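Local coordinates for protein peptidase S8 and S53, subtilisin, kexin, sedolisin (Mycobacterium smegmatis, PDB 4KG7) that probably cleaves peptide bonds as a subtilisin-like serine protease (mycosin) associated with the ESX-3 type VII secretion system of mycobacteria, at residues Leu51-Ser56 with Ala284-Asn289; Gly79-Asn84 with Asp119-Val124; Gly89-Ser94 with Ala162-Arg167; Gly172-Asn177 with Leu331-Phe336. One frame throughout, in Å; residues are numbered along the deposited sequence.

Overall arrangement
Three of the four contacts hang on the seven-stranded parallel sheet of the subtilisin fold. Interaction 1 packs helix 48-53 on the end of edge strand 281-286, and interaction 3 sets helix 150-170 beside the opposite edge strand, 85-90; their centres lie about 30 Å apart, on opposite sides of the chain's centre. Interaction 4 joins central strand 175-178 to helix 318-335, which starts just before Ser319. Interaction 2 ties two loops together and touches both interaction 1, through Leu55 and Val124, and interaction 4, through Val124 and Leu331. Interaction 1 spans the chain ranges of interactions 2 and 3, so an early helix is closed onto the sheet's last strand.

Interaction 1 (Leu51-Ser56 with Ala284-Asn289)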
loop_
_atom_site.group_PDB
_atom_site.type_symbol
_atom_site.label_atom_id
_atom_site.label_comp_id
_atom_site.label_asym_id
_atom_site.label_seq_id
_atom_site.Cartn_x
_atom_site.Cartn_y
_atom_site.Cartn_z
ATOM N N LEU A 51 -9.188 1.055 -17.259
ATOM C CA LEU A 51 -10.467 0.678 -17.859
ATOM C C LEU A 51 -11.200 -0.351 -16.988
ATOM O O LEU A 51 -12.442 -0.268 -16.794
ATOM C CB LEU A 51 -10.267 0.178 -19.297
ATOM C CG LEU A 51 -9.638 1.198 -20.262
ATOM C CD1 LEU A 51 -9.307 0.521 -21.580
ATOM C CD2 LEU A 51 -10.522 2.397 -20.512
ATOM N N ALA A 52 -10.434 -1.260 -16.387
ATOM C CA ALA A 52 -10.994 -2.229 -15.444
ATOM C C ALA A 52 -11.717 -1.554 -14.260
ATOM O O ALA A 52 -12.704 -2.076 -13.729
ATOM C CB ALA A 52 -9.880 -3.113 -14.926
ATOM N N LEU A 53 -11.194 -0.408 -13.843
ATOM C CA LEU A 53 -11.718 0.329 -12.699
ATOM C C LEU A 53 -12.773 1.359 -13.073
ATOM O O LEU A 53 -13.375 1.966 -12.188
ATOM C CB LEU A 53 -10.563 1.046 -12.005
ATOM C CG LEU A 53 -9.559 0.110 -11.306
ATOM C CD1 LEU A 53 -8.304 0.916 -10.989
ATOM C CD2 LEU A 53 -10.178 -0.511 -10.066
ATOM N N ASN A 54 -12.966 1.581 -14.372
ATOM C CA ASN A 54 -13.829 2.664 -14.871
ATOM C C ASN A 54 -13.581 3.973 -14.131
ATOM O O ASN A 54 -14.505 4.580 -13.573
ATOM C CB ASN A 54 -15.311 2.266 -14.826
ATOM C CG ASN A 54 -16.224 3.278 -15.524
ATOM O OD1 ASN A 54 -15.776 4.119 -16.293
ATOM N ND2 ASN A 54 -17.510 3.172 -15.272
ATOM N N LEU A 55 -12.330 4.425 -14.146
ATOM C CA LEU A 55 -12.024 5.703 -13.510
ATOM C C LEU A 55 -12.723 6.872 -14.186
ATOM O O LEU A 55 -13.073 7.813 -13.515
ATOM C CB LEU A 55 -10.526 5.976 -13.446
ATOM C CG LEU A 55 -9.669 4.951 -12.679
ATOM C CD1 LEU A 55 -8.196 5.350 -12.676
ATOM C CD2 LEU A 55 -10.206 4.726 -11.283
ATOM N N SER A 56 -12.933 6.822 -15.508
ATOM C CA SER A 56 -13.744 7.856 -16.181
ATOM C C SER A 56 -15.107 8.057 -15.542
ATOM O O SER A 56 -15.534 9.174 -15.260
ATOM C CB SER A 56 -13.928 7.486 -17.652
ATOM O OG SER A 56 -12.710 7.599 -18.276
ATOM N N ALA A 284 -9.365 -6.366 -3.634
ATOM C CA ALA A 284 -8.285 -6.430 -4.610
ATOM C C ALA A 284 -8.343 -5.291 -5.577
ATOM O O ALA A 284 -9.345 -4.587 -5.663
ATOM C CB ALA A 284 -8.311 -7.743 -5.349
ATOM N N ALA A 285 -7.256 -5.105 -6.315
ATOM C CA ALA A 285 -7.246 -4.119 -7.417
ATOM C C ALA A 285 -6.157 -4.510 -8.436
ATOM O O ALA A 285 -5.362 -5.401 -8.182
ATOM C CB ALA A 285 -7.033 -2.705 -6.863
ATOM N N PRO A 286 -6.144 -3.865 -9.594
ATOM C CA PRO A 286 -5.128 -4.257 -10.586
ATOM C C PRO A 286 -3.699 -4.160 -10.077
ATOM O O PRO A 286 -3.331 -3.150 -9.470
ATOM C CB PRO A 286 -5.392 -3.297 -11.747
ATOM C CG PRO A 286 -6.873 -3.024 -11.605
ATOM C CD PRO A 286 -7.024 -2.826 -10.129
ATOM N N GLY A 287 -2.921 -5.207 -10.343
ATOM C CA GLY A 287 -1.525 -5.277 -9.909
ATOM C C GLY A 287 -0.514 -5.696 -10.969
ATOM O O GLY A 287 0.642 -5.938 -10.644
ATOM N N GLU A 288 -0.890 -5.662 -12.245
ATOM C CA GLU A 288 -0.030 -6.145 -13.341
ATOM C C GLU A 288 0.156 -5.083 -14.411
ATOM O O GLU A 288 -0.752 -4.339 -14.724
ATOM C CB GLU A 288 -0.608 -7.412 -13.967
ATOM C CG GLU A 288 -0.754 -8.549 -12.992
ATOM C CD GLU A 288 -1.288 -9.811 -13.605
ATOM O OE1 GLU A 288 -1.197 -10.013 -14.859
ATOM O OE2 GLU A 288 -1.827 -10.627 -12.813
ATOM N N ASN A 289 1.340 -5.060 -15.029
ATOM C CA ASN A 289 1.629 -4.136 -16.150
ATOM C C ASN A 289 1.313 -2.690 -15.786
ATOM O O ASN A 289 0.709 -1.940 -16.565
ATOM C CB ASN A 289 0.866 -4.538 -17.401
ATOM C CG ASN A 289 1.146 -5.973 -17.810
ATOM O OD1 ASN A 289 2.292 -6.323 -18.055
ATOM N ND2 ASN A 289 0.114 -6.828 -17.769
#
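At the edge of the central parallel sheet of the subtilisin fold, the final turn of helix 48-53 rests on Pro286, where strand 281-286 ends. The fork of Leu53 meets the CG-CD side of the Pro286 ring head-on. The two methyls of Leu53 straddle one ring carbon: CD2 of Leu53 lies 3.9 Å from CD of Pro286, and CD1 of Leu53 is 4.0 Å from the same CD. Behind them, CG of Leu53 sits 4.1 Å from CG of Pro286. The fork is aimed by a first torsion that sets CG opposite the carbonyl carbon (chi1 -68°). Ala52 adds a looser touch, its CB 4.5 Å from CG of Pro286.

The contact is wholly apolar, and it joins an early helix to one of the two edge strands of the sheet across more than two hundred residues. Tyr324, on helix 318-335, which carries Ser319 in its first turn, packs against both Leu53 and Pro286, while Val368 and Pro370 add to the surroundings of the leucine. Pro286 is about 11 Å, side chain to side chain, from Ser319, the predicted nucleophile.

Just after Leu53 the helix ends in a Schellman motif: Asn54 takes a positive phi (45°), and its N bonds back to O of Leu51 at 3.1 Å. The same asparagine serves as N-cap of helix 55-59, its OD1 accepting from the backbone N of Gly57.

Interaction 2 (Gly79-Asn84 with Asp119-Val124); sequences GPRLPN and DGFSGV
Arg81 and Asp119 form an end-on, two-pronged salt bridge between two loops. NH1 of Arg81 donates a hydrogen bond to OD2 of Asp119 at 2.7 Å, and NH2 of Arg81 donates to OD1 of Asp119 at 2.9 Å. Both bonds are nearly straight, and both carboxylate oxygens use their syn lone pairs. Guanidinium and carboxylate are almost coplanar, their planes 21° apart, which lets both N-H groups point at the oxygens.

Each partner has a further bond. OD1 of Asp119 accepts from the backbone N of Phe121, at 2.9 Å on its anti side and tilted out of the carboxylate plane, which closes an Asx turn and helps fix the orientation of the carboxylate that the arginine grips. NE of Arg81 donates to the carbonyl O of Gln115; together with the two bonds to Asp119, this should keep the charged group from rotating. NH2 of Arg81 lies 3.1 Å from O of Phe121, near the guanidinium plane, and also comes to the edge of the Phe121 ring, 3.7 Å from its CD2. The arginine gets there by a curled chain, bent at chi2 (-61°) and chi3 (-76°) on leaving the type I turn Gly79-Leu82. Farther along, OG of Ser122 donates to O of Gly123 at 2.8 Å, on a lone pair in the carbonyl plane.

The loop between strands 68-73 and 85-90 is thus fastened to the one leading from helix 104-113 to strand 129-134. Val293 of strand 292-293 and Leu301 of strand 301-306 pack on Arg81 and Phe121, and Val124 continues inward onto helix 318-335.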
loop_
_atom_site.group_PDB
_atom_site.type_symbol
_atom_site.label_atom_id
_atom_site.label_comp_id
_atom_site.label_asym_id
_atom_site.label_seq_id
_atom_site.Cartn_x
_atom_site.Cartn_y
_atom_site.Cartn_z
ATOM N N GLY A 79 7.486 16.010 -9.171
ATOM C CA GLY A 79 7.746 16.400 -10.535
ATOM C C GLY A 79 6.490 16.949 -11.152
ATOM O O GLY A 79 5.520 17.170 -10.462
ATOM N N PRO A 80 6.495 17.174 -12.471
ATOM C CA PRO A 80 5.302 17.768 -13.088
ATOM C C PRO A 80 4.009 16.984 -12.933
ATOM O O PRO A 80 2.917 17.574 -12.953
ATOM C CB PRO A 80 5.678 17.880 -14.565
ATOM C CG PRO A 80 7.148 17.790 -14.605
ATOM C CD PRO A 80 7.625 17.049 -13.406
ATOM N N ARG A 81 4.102 15.670 -12.770
ATOM C CA ARG A 81 2.896 14.863 -12.586
ATOM C C ARG A 81 2.573 14.645 -11.110
ATOM O O ARG A 81 1.516 14.100 -10.781
ATOM C CB ARG A 81 3.053 13.532 -13.304
ATOM C CG ARG A 81 3.401 13.669 -14.777
ATOM C CD ARG A 81 2.357 14.410 -15.592
ATOM N NE ARG A 81 1.164 13.631 -15.906
ATOM C CZ ARG A 81 1.004 12.851 -16.976
ATOM N NH1 ARG A 81 1.969 12.717 -17.879
ATOM N NH2 ARG A 81 -0.134 12.197 -17.138
ATOM N N LEU A 82 3.483 15.078 -10.228
ATOM C CA LEU A 82 3.282 15.035 -8.781
ATOM C C LEU A 82 3.714 16.352 -8.137
ATOM O O LEU A 82 4.694 16.405 -7.404
ATOM C CB LEU A 82 4.045 13.874 -8.158
ATOM C CG LEU A 82 3.482 12.498 -8.448
ATOM C CD1 LEU A 82 4.549 11.439 -8.194
ATOM C CD2 LEU A 82 2.178 12.246 -7.674
ATOM N N PRO A 83 2.965 17.422 -8.417
ATOM C CA PRO A 83 3.149 18.720 -7.795
ATOM C C PRO A 83 2.367 18.797 -6.470
ATOM O O PRO A 83 2.370 19.839 -5.787
ATOM C CB PRO A 83 2.510 19.647 -8.825
ATOM C CG PRO A 83 1.353 18.856 -9.346
ATOM C CD PRO A 83 1.843 17.424 -9.372
ATOM N N ASN A 84 1.645 17.730 -6.123
ATOM C CA ASN A 84 0.711 17.763 -5.007
ATOM C C ASN A 84 1.220 16.931 -3.829
ATOM O O ASN A 84 0.416 16.249 -3.155
ATOM C CB ASN A 84 -0.686 17.274 -5.456
ATOM C CG ASN A 84 -0.666 15.893 -6.111
ATOM O OD1 ASN A 84 0.298 15.517 -6.778
ATOM N ND2 ASN A 84 -1.769 15.158 -5.960
ATOM N N ASP A 119 -1.293 12.715 -22.296
ATOM C CA ASP A 119 -1.257 11.282 -22.515
ATOM C C ASP A 119 -2.463 10.683 -21.796
ATOM O O ASP A 119 -3.326 11.429 -21.326
ATOM C CB ASP A 119 0.039 10.701 -21.978
ATOM C CG ASP A 119 0.288 11.084 -20.533
ATOM O OD1 ASP A 119 -0.652 10.968 -19.701
ATOM O OD2 ASP A 119 1.429 11.478 -20.220
ATOM N N GLY A 120 -2.537 9.353 -21.738
ATOM C CA GLY A 120 -3.691 8.643 -21.172
ATOM C C GLY A 120 -3.591 8.335 -19.701
ATOM O O GLY A 120 -4.438 7.624 -19.188
ATOM N N PHE A 121 -2.586 8.881 -19.019
ATOM C CA PHE A 121 -2.384 8.525 -17.598
ATOM C C PHE A 121 -2.999 9.538 -16.639
ATOM O O PHE A 121 -2.882 10.732 -16.831
ATOM C CB PHE A 121 -0.903 8.386 -17.252
ATOM C CG PHE A 121 -0.683 8.149 -15.779
ATOM C CD1 PHE A 121 -0.868 6.883 -15.255
ATOM C CD2 PHE A 121 -0.388 9.194 -14.909
ATOM C CE1 PHE A 121 -0.749 6.664 -13.914
ATOM C CE2 PHE A 121 -0.245 8.967 -13.552
ATOM C CZ PHE A 121 -0.443 7.701 -13.058
ATOM N N SER A 122 -3.634 9.031 -15.581
ATOM C CA SER A 122 -4.057 9.856 -14.458
ATOM C C SER A 122 -4.020 9.040 -13.182
ATOM O O SER A 122 -4.290 7.834 -13.200
ATOM C CB SER A 122 -5.486 10.363 -14.630
ATOM O OG SER A 122 -5.889 11.175 -13.540
ATOM N N GLY A 123 -3.749 9.719 -12.075
ATOM C CA GLY A 123 -4.038 9.143 -10.778
ATOM C C GLY A 123 -5.522 8.919 -10.576
ATOM O O GLY A 123 -6.363 9.518 -11.271
ATOM N N VAL A 124 -5.869 8.064 -9.616
ATOM C CA VAL A 124 -7.278 7.819 -9.276
ATOM C C VAL A 124 -7.958 9.088 -8.742
ATOM O O VAL A 124 -9.131 9.373 -9.029
ATOM C CB VAL A 124 -7.396 6.689 -8.227
ATOM C CG1 VAL A 124 -8.836 6.500 -7.766
ATOM C CG2 VAL A 124 -6.856 5.393 -8.789
#

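Interaction 3 (Gly89-Ser94 with Ala162-Arg167)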
loop_
_atom_site.group_PDB
_atom_site.type_symbol
_atom_site.label_atom_id
_atom_site.label_comp_id
_atom_site.label_asym_id
_atom_site.label_seq_id
_atom_site.Cartn_x
_atom_site.Cartn_y
_atom_site.Cartn_z
ATOM N N GLY A 89 8.603 13.459 6.071
ATOM C CA GLY A 89 9.783 13.044 6.798
ATOM C C GLY A 89 10.353 11.701 6.376
ATOM O O GLY A 89 9.925 11.101 5.394
ATOM N N ASP A 90 11.333 11.231 7.167
ATOM C CA ASP A 90 12.235 10.168 6.736
ATOM C C ASP A 90 12.636 9.325 7.960
ATOM O O ASP A 90 13.007 9.865 9.012
ATOM C CB ASP A 90 13.454 10.849 6.090
ATOM C CG ASP A 90 14.369 9.904 5.325
ATOM O OD1 ASP A 90 14.169 8.682 5.326
ATOM O OD2 ASP A 90 15.344 10.415 4.720
ATOM N N TYR A 91 12.578 8.008 7.794
ATOM C CA TYR A 91 12.974 7.030 8.818
ATOM C C TYR A 91 14.261 6.309 8.394
ATOM O O TYR A 91 14.682 5.391 9.082
ATOM C CB TYR A 91 11.849 6.001 9.057
ATOM C CG TYR A 91 10.722 6.647 9.811
ATOM C CD1 TYR A 91 9.768 7.426 9.141
ATOM C CD2 TYR A 91 10.646 6.561 11.178
ATOM C CE1 TYR A 91 8.743 8.062 9.840
ATOM C CE2 TYR A 91 9.634 7.191 11.880
ATOM C CZ TYR A 91 8.685 7.938 11.204
ATOM O OH TYR A 91 7.685 8.597 11.894
ATOM N N ILE A 92 14.894 6.772 7.311
ATOM C CA ILE A 92 16.124 6.151 6.760
ATOM C C ILE A 92 17.290 7.132 6.889
ATOM O O ILE A 92 18.242 6.872 7.623
ATOM C CB ILE A 92 15.928 5.689 5.308
ATOM C CG1 ILE A 92 14.857 4.582 5.223
ATOM C CG2 ILE A 92 17.234 5.167 4.754
ATOM C CD1 ILE A 92 15.226 3.250 5.838
ATOM N N GLU A 93 17.180 8.268 6.208
ATOM C CA GLU A 93 18.094 9.386 6.388
ATOM C C GLU A 93 17.337 10.510 7.099
ATOM O O GLU A 93 16.382 10.242 7.835
ATOM C CB GLU A 93 18.671 9.841 5.043
ATOM C CG GLU A 93 19.391 8.754 4.248
ATOM C CD GLU A 93 19.952 9.269 2.946
ATOM O OE1 GLU A 93 19.161 9.671 2.068
ATOM O OE2 GLU A 93 21.202 9.267 2.783
ATOM N N SER A 94 17.731 11.761 6.845
ATOM C CA SER A 94 17.108 12.920 7.493
ATOM C C SER A 94 16.493 13.858 6.465
ATOM O O SER A 94 16.401 15.086 6.684
ATOM C CB SER A 94 18.136 13.666 8.359
ATOM O OG SER A 94 19.265 14.065 7.602
ATOM N N ALA A 162 5.335 1.717 12.821
ATOM C CA ALA A 162 4.374 2.142 13.844
ATOM C C ALA A 162 4.469 3.645 14.062
ATOM O O ALA A 162 3.446 4.332 14.190
ATOM C CB ALA A 162 4.634 1.423 15.136
ATOM N N ARG A 163 5.696 4.163 14.141
ATOM C CA ARG A 163 5.855 5.599 14.296
ATOM C C ARG A 163 5.296 6.344 13.088
ATOM O O ARG A 163 4.659 7.399 13.226
ATOM C CB ARG A 163 7.317 5.958 14.531
ATOM C CG ARG A 163 7.810 5.511 15.899
ATOM C CD ARG A 163 9.173 6.126 16.198
ATOM N NE ARG A 163 10.275 5.433 15.545
ATOM C CZ ARG A 163 11.323 5.989 14.934
ATOM N NH1 ARG A 163 11.427 7.292 14.710
ATOM N NH2 ARG A 163 12.284 5.200 14.494
ATOM N N ALA A 164 5.574 5.827 11.896
ATOM C CA ALA A 164 5.130 6.502 10.666
ATOM C C ALA A 164 3.620 6.564 10.565
ATOM O O ALA A 164 3.068 7.523 10.033
ATOM C CB ALA A 164 5.711 5.804 9.451
ATOM N N VAL A 165 2.960 5.529 11.039
ATOM C CA VAL A 165 1.502 5.481 11.025
ATOM C C VAL A 165 0.918 6.555 11.933
ATOM O O VAL A 165 0.007 7.260 11.547
ATOM C CB VAL A 165 0.996 4.060 11.385
ATOM C CG1 VAL A 165 -0.468 4.055 11.812
ATOM C CG2 VAL A 165 1.262 3.076 10.249
ATOM N N VAL A 166 1.455 6.669 13.144
ATOM C CA VAL A 166 1.055 7.726 14.053
ATOM C C VAL A 166 1.334 9.089 13.435
ATOM O O VAL A 166 0.497 9.983 13.507
ATOM C CB VAL A 166 1.772 7.584 15.388
ATOM C CG1 VAL A 166 1.525 8.829 16.231
ATOM C CG2 VAL A 166 1.282 6.323 16.072
ATOM N N ARG A 167 2.518 9.263 12.852
ATOM C CA ARG A 167 2.865 10.547 12.222
ATOM C C ARG A 167 1.889 10.912 11.098
ATOM O O ARG A 167 1.398 12.025 11.050
ATOM C CB ARG A 167 4.295 10.471 11.697
ATOM C CG ARG A 167 4.858 11.772 11.181
ATOM C CD ARG A 167 6.270 11.542 10.664
ATOM N NE ARG A 167 6.932 12.824 10.378
ATOM C CZ ARG A 167 7.444 13.660 11.295
ATOM N NH1 ARG A 167 7.485 13.323 12.585
ATOM N NH2 ARG A 167 8.021 14.811 10.911
#
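Tyr91, just past the end of strand 85-90, lays its ring against one turn of helix 150-170. Its CB starts toward the helix, and the first torsion turns CG opposite the carbonyl carbon (chi1 -73°), sending the ring in between Arg163 and Ala164. CD2 of Tyr91 is the first ring atom to meet the arginine, 3.7 Å from NH1 of Arg163. One atom farther out, CE2 of Tyr91 comes to 3.4 Å from the same NH1 and sits over a face of the guanidinium, toward its rim. The tyrosine therefore presents its ring edge to the arginine's flat side, with the planes 64° apart. On the other side of the ring's long axis, CE1 of Tyr91 touches CB of Ala164 at 3.8 Å, obliquely. At the tip, OH of Tyr91 packs 3.5 Å from CD of Arg167, whose chain is stretched straight from CG to NE.

The polar ends are satisfied largely by the N-terminal extension. OH of Tyr91 and NH1 of Arg163 both bond to the carbonyl O of Thr19, while NH2 of Arg163 pairs with Glu159 and bonds to O of Gly21. Arg167 reaches back to the strand, its NE bonding to O of Gly88, beside Gly89, whose positive phi leaves no room for a CB next to the preceding carbonyl.

Just before the tyrosine, OD1 of Asp90 accepts from N of Ile92 at 2.8 Å in an Asx turn, approached from above the carboxylate plane. Ile133 of strand 129-134 backs both Tyr91 and Ala164. This is the helix-on-sheet packing of a three-layer alpha/beta/alpha subtilase core, at its edge strand 85-90.

Interaction 4 (Gly172-Asn177 with Leu331-Phe336); sequences GARVIN and LVRSKF
Two guanidinium groups, those of Arg174 and Arg333, stack face on face between the residue leading into strand 175-178 and the last turn of helix 318-335. Their centres are 3.8 Å apart and the planes differ by only 19°. NE of Arg333 lies over the middle of the Arg174 group, whereas NH1 of Arg174 falls toward the rim of its partner, 3.3 Å from NH2 of Arg333. Bends at chi2 (-86°) and chi3 (-85°) fold Arg174 back so that its flat end comes level with Arg333.

Hydrogen bonding pins the stack. NH1 of Arg333 donates to the backbone O of Arg174 at 2.9 Å, on a lone pair in the carbonyl plane and within the guanidinium plane itself. The like charges are probably eased by surrounding acceptors: NH2 of Arg333 forms a salt bridge with Asp207 and bonds to O of Leu339, while Arg174 bonds through NE to Gln67 and through NH2 to O of Pro337.

Apolar contact is slight across the pair. CG2 of Val175 approaches CD of Arg333 at 4.3 Å, and the valine also packs on Ser326 and Ala329 of the same helix.

An inner strand of the parallel sheet is thereby fastened to the last turn of the helix whose first turn carries Ser319, the predicted catalytic serine, a central alpha/beta packing of the subtilisin fold.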
loop_
_atom_site.group_PDB
_atom_site.type_symbol
_atom_site.label_atom_id
_atom_site.label_comp_id
_atom_site.label_asym_id
_atom_site.label_seq_id
_atom_site.Cartn_x
_atom_site.Cartn_y
_atom_site.Cartn_z
ATOM N N GLY A 172 -2.955 14.557 9.699
ATOM C CA GLY A 172 -4.281 14.767 9.146
ATOM C C GLY A 172 -4.657 13.850 7.989
ATOM O O GLY A 172 -5.675 14.075 7.322
ATOM N N ALA A 173 -3.862 12.827 7.732
ATOM C CA ALA A 173 -4.200 11.872 6.703
ATOM C C ALA A 173 -5.535 11.213 6.947
ATOM O O ALA A 173 -5.765 10.675 8.033
ATOM C CB ALA A 173 -3.134 10.795 6.591
ATOM N N ARG A 174 -6.376 11.249 5.910
ATOM C CA ARG A 174 -7.669 10.583 5.845
ATOM C C ARG A 174 -7.566 9.145 5.347
ATOM O O ARG A 174 -8.432 8.309 5.626
ATOM C CB ARG A 174 -8.560 11.370 4.875
ATOM C CG ARG A 174 -8.890 12.770 5.338
ATOM C CD ARG A 174 -10.105 12.732 6.241
ATOM N NE ARG A 174 -11.327 12.766 5.443
ATOM C CZ ARG A 174 -12.564 12.549 5.888
ATOM N NH1 ARG A 174 -12.793 12.213 7.144
ATOM N NH2 ARG A 174 -13.584 12.643 5.036
ATOM N N VAL A 175 -6.538 8.880 4.552
ATOM C CA VAL A 175 -6.240 7.556 4.014
ATOM C C VAL A 175 -4.751 7.403 4.212
ATOM O O VAL A 175 -4.003 8.363 3.970
ATOM C CB VAL A 175 -6.600 7.448 2.501
ATOM C CG1 VAL A 175 -6.282 6.069 1.961
ATOM C CG2 VAL A 175 -8.070 7.795 2.268
ATOM N N ILE A 176 -4.310 6.228 4.677
ATOM C CA ILE A 176 -2.896 5.956 4.892
ATOM C C ILE A 176 -2.574 4.701 4.072
ATOM O O ILE A 176 -3.130 3.620 4.322
ATOM C CB ILE A 176 -2.612 5.711 6.384
ATOM C CG1 ILE A 176 -2.838 6.993 7.179
ATOM C CG2 ILE A 176 -1.171 5.235 6.574
ATOM C CD1 ILE A 176 -2.793 6.834 8.696
ATOM N N ASN A 177 -1.682 4.849 3.103
ATOM C CA ASN A 177 -1.309 3.804 2.167
ATOM C C ASN A 177 0.023 3.168 2.546
ATOM O O ASN A 177 1.035 3.874 2.683
ATOM C CB ASN A 177 -1.226 4.371 0.748
ATOM C CG ASN A 177 -0.990 3.287 -0.276
ATOM O OD1 ASN A 177 -1.918 2.673 -0.787
ATOM N ND2 ASN A 177 0.258 3.013 -0.553
ATOM N N LEU A 331 -11.492 8.999 -3.198
ATOM C CA LEU A 331 -12.701 9.404 -3.943
ATOM C C LEU A 331 -13.930 9.312 -3.042
ATOM O O LEU A 331 -14.784 10.215 -3.004
ATOM C CB LEU A 331 -12.910 8.543 -5.186
ATOM C CG LEU A 331 -11.849 8.670 -6.273
ATOM C CD1 LEU A 331 -12.312 7.925 -7.535
ATOM C CD2 LEU A 331 -11.434 10.105 -6.575
ATOM N N VAL A 332 -14.048 8.189 -2.353
ATOM C CA VAL A 332 -15.230 7.903 -1.531
ATOM C C VAL A 332 -15.309 8.895 -0.370
ATOM O O VAL A 332 -16.375 9.410 -0.065
ATOM C CB VAL A 332 -15.228 6.435 -1.038
ATOM C CG1 VAL A 332 -16.281 6.211 0.037
ATOM C CG2 VAL A 332 -15.473 5.496 -2.217
ATOM N N ARG A 333 -14.179 9.155 0.297
ATOM C CA ARG A 333 -14.208 10.099 1.421
ATOM C C ARG A 333 -14.484 11.523 0.999
ATOM O O ARG A 333 -15.081 12.276 1.778
ATOM C CB ARG A 333 -12.923 10.031 2.247
ATOM C CG ARG A 333 -12.592 8.645 2.759
ATOM C CD ARG A 333 -11.828 8.721 4.057
ATOM N NE ARG A 333 -12.735 8.926 5.180
ATOM C CZ ARG A 333 -12.374 8.789 6.453
ATOM N NH1 ARG A 333 -11.109 8.581 6.774
ATOM N NH2 ARG A 333 -13.268 8.919 7.408
ATOM N N SER A 334 -14.096 11.907 -0.215
ATOM C CA SER A 334 -14.416 13.227 -0.723
ATOM C C SER A 334 -15.910 13.352 -1.012
ATOM O O SER A 334 -16.517 14.357 -0.678
ATOM C CB SER A 334 -13.613 13.527 -1.987
ATOM O OG SER A 334 -13.914 14.793 -2.531
ATOM N N LYS A 335 -16.491 12.344 -1.637
ATOM C CA LYS A 335 -17.914 12.383 -1.977
ATOM C C LYS A 335 -18.792 12.277 -0.746
ATOM O O LYS A 335 -19.842 12.950 -0.658
ATOM C CB LYS A 335 -18.290 11.295 -2.975
ATOM C CG LYS A 335 -19.778 11.355 -3.267
ATOM C CD LYS A 335 -20.219 10.650 -4.516
ATOM C CE LYS A 335 -21.716 10.811 -4.659
ATOM N NZ LYS A 335 -22.293 9.889 -5.665
ATOM N N PHE A 336 -18.352 11.456 0.210
ATOM C CA PHE A 336 -19.119 11.209 1.428
ATOM C C PHE A 336 -18.242 11.547 2.633
ATOM O O PHE A 336 -17.749 10.664 3.333
ATOM C CB PHE A 336 -19.555 9.755 1.489
ATOM C CG PHE A 336 -20.374 9.301 0.322
ATOM C CD1 PHE A 336 -21.685 9.690 0.181
ATOM C CD2 PHE A 336 -19.836 8.438 -0.608
ATOM C CE1 PHE A 336 -22.432 9.263 -0.916
ATOM C CE2 PHE A 336 -20.579 7.986 -1.673
ATOM C CZ PHE A 336 -21.874 8.388 -1.825
#